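Local coordinates for protein laccase (Botrytis aclada, PDB 3SQR) that probably oxidises phenolic substrates such as hydroquinones with its copper ions while reducing dioxygen to water, in lignin degradation and detoxification, at residues A[392-397]-A[534-539]. Numbering follows the deposited sequence.
With NAG (2-acetamido-2-deoxy-beta-D-glucopyranose), chain I.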
loop_
_atom_site.group_PDB
_atom_site.type_symbol
_atom_site.label_atom_id
_atom_site.label_comp_id
_atom_site.label_asym_id
_atom_site.label_seq_id
_atom_site.Cartn_x
_atom_site.Cartn_y
_atom_site.Cartn_z
ATOM N N GLU A 392 -10.717 19.091 3.612
ATOM C CA GLU A 392 -11.156 18.292 4.710
ATOM C C GLU A 392 -10.087 18.293 5.806
ATOM O O GLU A 392 -8.910 18.489 5.548
ATOM C CB GLU A 392 -11.514 16.888 4.248
ATOM C CG GLU A 392 -12.848 16.912 3.418
ATOM C CD GLU A 392 -13.543 15.640 3.415
ATOM O OE1 GLU A 392 -12.875 14.594 3.201
ATOM O OE2 GLU A 392 -14.780 15.681 3.580
ATOM N N GLN A 393 -10.570 18.093 7.011
ATOM C CA GLN A 393 -9.780 18.280 8.212
ATOM C C GLN A 393 -9.854 17.097 9.111
ATOM O O GLN A 393 -10.927 16.649 9.526
ATOM C CB GLN A 393 -10.240 19.542 8.954
ATOM C CG GLN A 393 -10.229 20.764 8.056
ATOM C CD GLN A 393 -10.766 21.988 8.763
ATOM O OE1 GLN A 393 -11.552 21.886 9.690
ATOM N NE2 GLN A 393 -10.335 23.123 8.341
ATOM N N VAL A 394 -8.675 16.617 9.465
ATOM C CA VAL A 394 -8.561 15.475 10.355
ATOM C C VAL A 394 -8.479 15.935 11.804
ATOM O O VAL A 394 -7.674 16.769 12.161
ATOM C CB VAL A 394 -7.351 14.623 10.005
ATOM C CG1 VAL A 394 -7.303 13.344 10.851
ATOM C CG2 VAL A 394 -7.415 14.251 8.489
ATOM N N SER A 395 -9.303 15.299 12.612
ATOM C CA SER A 395 -9.257 15.451 14.043
ATOM C C SER A 395 -9.453 14.084 14.703
ATOM O O SER A 395 -9.387 13.054 14.021
ATOM C CB SER A 395 -10.311 16.478 14.492
ATOM O OG SER A 395 -10.060 16.822 15.831
ATOM N N SER A 396 -9.654 14.071 16.014
ATOM C CA SER A 396 -9.966 12.838 16.699
ATOM C C SER A 396 -11.069 13.014 17.713
ATOM O O SER A 396 -11.386 14.143 18.117
ATOM C CB SER A 396 -8.723 12.266 17.363
ATOM O OG SER A 396 -8.290 13.136 18.382
ATOM N N ALA A 397 -11.642 11.901 18.135
ATOM C CA ALA A 397 -12.737 11.921 19.108
ATOM C C ALA A 397 -12.696 10.593 19.806
ATOM O O ALA A 397 -11.874 9.728 19.458
ATOM C CB ALA A 397 -14.077 12.139 18.453
ATOM N N GLU A 534 -9.789 2.869 12.832
ATOM C CA GLU A 534 -10.307 3.997 13.627
ATOM C C GLU A 534 -11.020 5.053 12.818
ATOM O O GLU A 534 -11.325 6.120 13.328
ATOM C CB GLU A 534 -9.155 4.567 14.450
ATOM C CG GLU A 534 -8.758 3.603 15.540
ATOM C CD GLU A 534 -7.358 3.714 16.042
ATOM O OE1 GLU A 534 -6.650 4.669 15.687
ATOM O OE2 GLU A 534 -6.942 2.802 16.830
ATOM N N GLY A 535 -11.279 4.784 11.537
ATOM C CA GLY A 535 -12.015 5.658 10.724
ATOM C C GLY A 535 -11.355 6.847 10.069
ATOM O O GLY A 535 -12.080 7.765 9.592
ATOM N N LEU A 536 -10.029 6.864 9.932
ATOM C CA LEU A 536 -9.388 7.936 9.242
ATOM C C LEU A 536 -9.453 7.722 7.751
ATOM O O LEU A 536 -8.505 7.255 7.131
ATOM C CB LEU A 536 -7.891 8.086 9.668
ATOM C CG LEU A 536 -7.356 9.487 9.600
ATOM C CD1 LEU A 536 -5.965 9.559 10.236
ATOM C CD2 LEU A 536 -7.293 10.005 8.198
ATOM N N ALA A 537 -10.553 8.125 7.183
ATOM C CA ALA A 537 -10.889 7.745 5.853
ATOM C C ALA A 537 -12.076 8.539 5.368
ATOM O O ALA A 537 -12.921 8.929 6.153
ATOM C CB ALA A 537 -11.211 6.223 5.823
ATOM N N MET A 538 -12.156 8.699 4.047
ATOM C CA MET A 538 -13.320 9.187 3.405
ATOM C C MET A 538 -13.395 8.520 2.025
ATOM O O MET A 538 -12.631 7.606 1.737
ATOM C CB MET A 538 -13.315 10.695 3.342
ATOM C CG MET A 538 -12.035 11.260 2.790
ATOM S SD MET A 538 -11.930 11.046 1.095
ATOM C CE MET A 538 -13.282 12.163 0.548
ATOM N N GLN A 539 -14.369 8.878 1.231
ATOM C CA GLN A 539 -14.453 8.311 -0.089
ATOM C C GLN A 539 -15.065 9.288 -1.051
ATOM O O GLN A 539 -15.876 10.108 -0.677
ATOM C CB GLN A 539 -15.210 6.976 -0.076
ATOM C CG GLN A 539 -16.693 7.086 0.255
ATOM C CD GLN A 539 -17.337 5.733 0.450
ATOM O OE1 GLN A 539 -17.479 4.947 -0.480
ATOM N NE2 GLN A 539 -17.746 5.471 1.680
HETATM C C1 NAG I . -14.701 20.637 6.025
HETATM C C2 NAG I . -15.340 21.160 4.745
HETATM C C3 NAG I . -14.640 22.446 4.335
HETATM C C4 NAG I . -14.644 23.445 5.475
HETATM C C5 NAG I . -13.922 22.806 6.661
HETATM C C6 NAG I . -13.830 23.768 7.858
HETATM C C7 NAG I . -16.357 19.553 3.158
HETATM C C8 NAG I . -16.180 18.627 1.978
HETATM N N2 NAG I . -15.299 20.209 3.606
HETATM O O3 NAG I . -15.349 22.944 3.235
HETATM O O4 NAG I . -13.923 24.590 5.074
HETATM O O5 NAG I . -14.703 21.673 7.010
HETATM O O6 NAG I . -15.156 24.097 8.217
HETATM O O7 NAG I . -17.472 19.658 3.659
#
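Val394 and Leu536 face each other with their CA atoms 7.7 Å apart, and Glu392 and Met538 with theirs 9.4 Å apart, so the two segments run in roughly opposite directions, joined by side chains with no hydrogen bond between them. CG1 of Val394, trans to the backbone N (chi1 -174°), meets CG of Leu536 at 4.1 Å, and the two apolar chains lie at about a right angle. Compact, branched residues suit this buried spacing. Beyond it, the Leu536 side chain touches Cys526 and comes within about 4 Å of the type 1 copper, whose ligands are His463, Cys526 and His531; Leu536 occupies the axial position, where its hydrocarbon side chain packs beside the metal but has no atom to coordinate it. The contact packs together the two facing sheets of a cupredoxin-like beta-sandwich, the fold of multicopper oxidase domains. Gly535, with positive phi, closes a Schellman motif at the end of helix 529-533 and turns the chain into strand 537-542; a CB there would press against the carbonyl O of Glu534, so a residue without a side chain fits. At the other end of the contact, Met538 folds back through three torsions near +60°, which brings both CG and CE beside one carboxylate oxygen: Glu392 OE1 lies 3.5 Å from Met538 CG and 3.6 Å from Met538 CE. This is van der Waals contact; OE1 is hydrogen-bonded to Tyr451 OH, on the neighbouring strand 448-455. The long glutamate thus reaches between the sheets, while its OE2 lies 3.6 Å from the acetyl methyl C8 of the attached NAG.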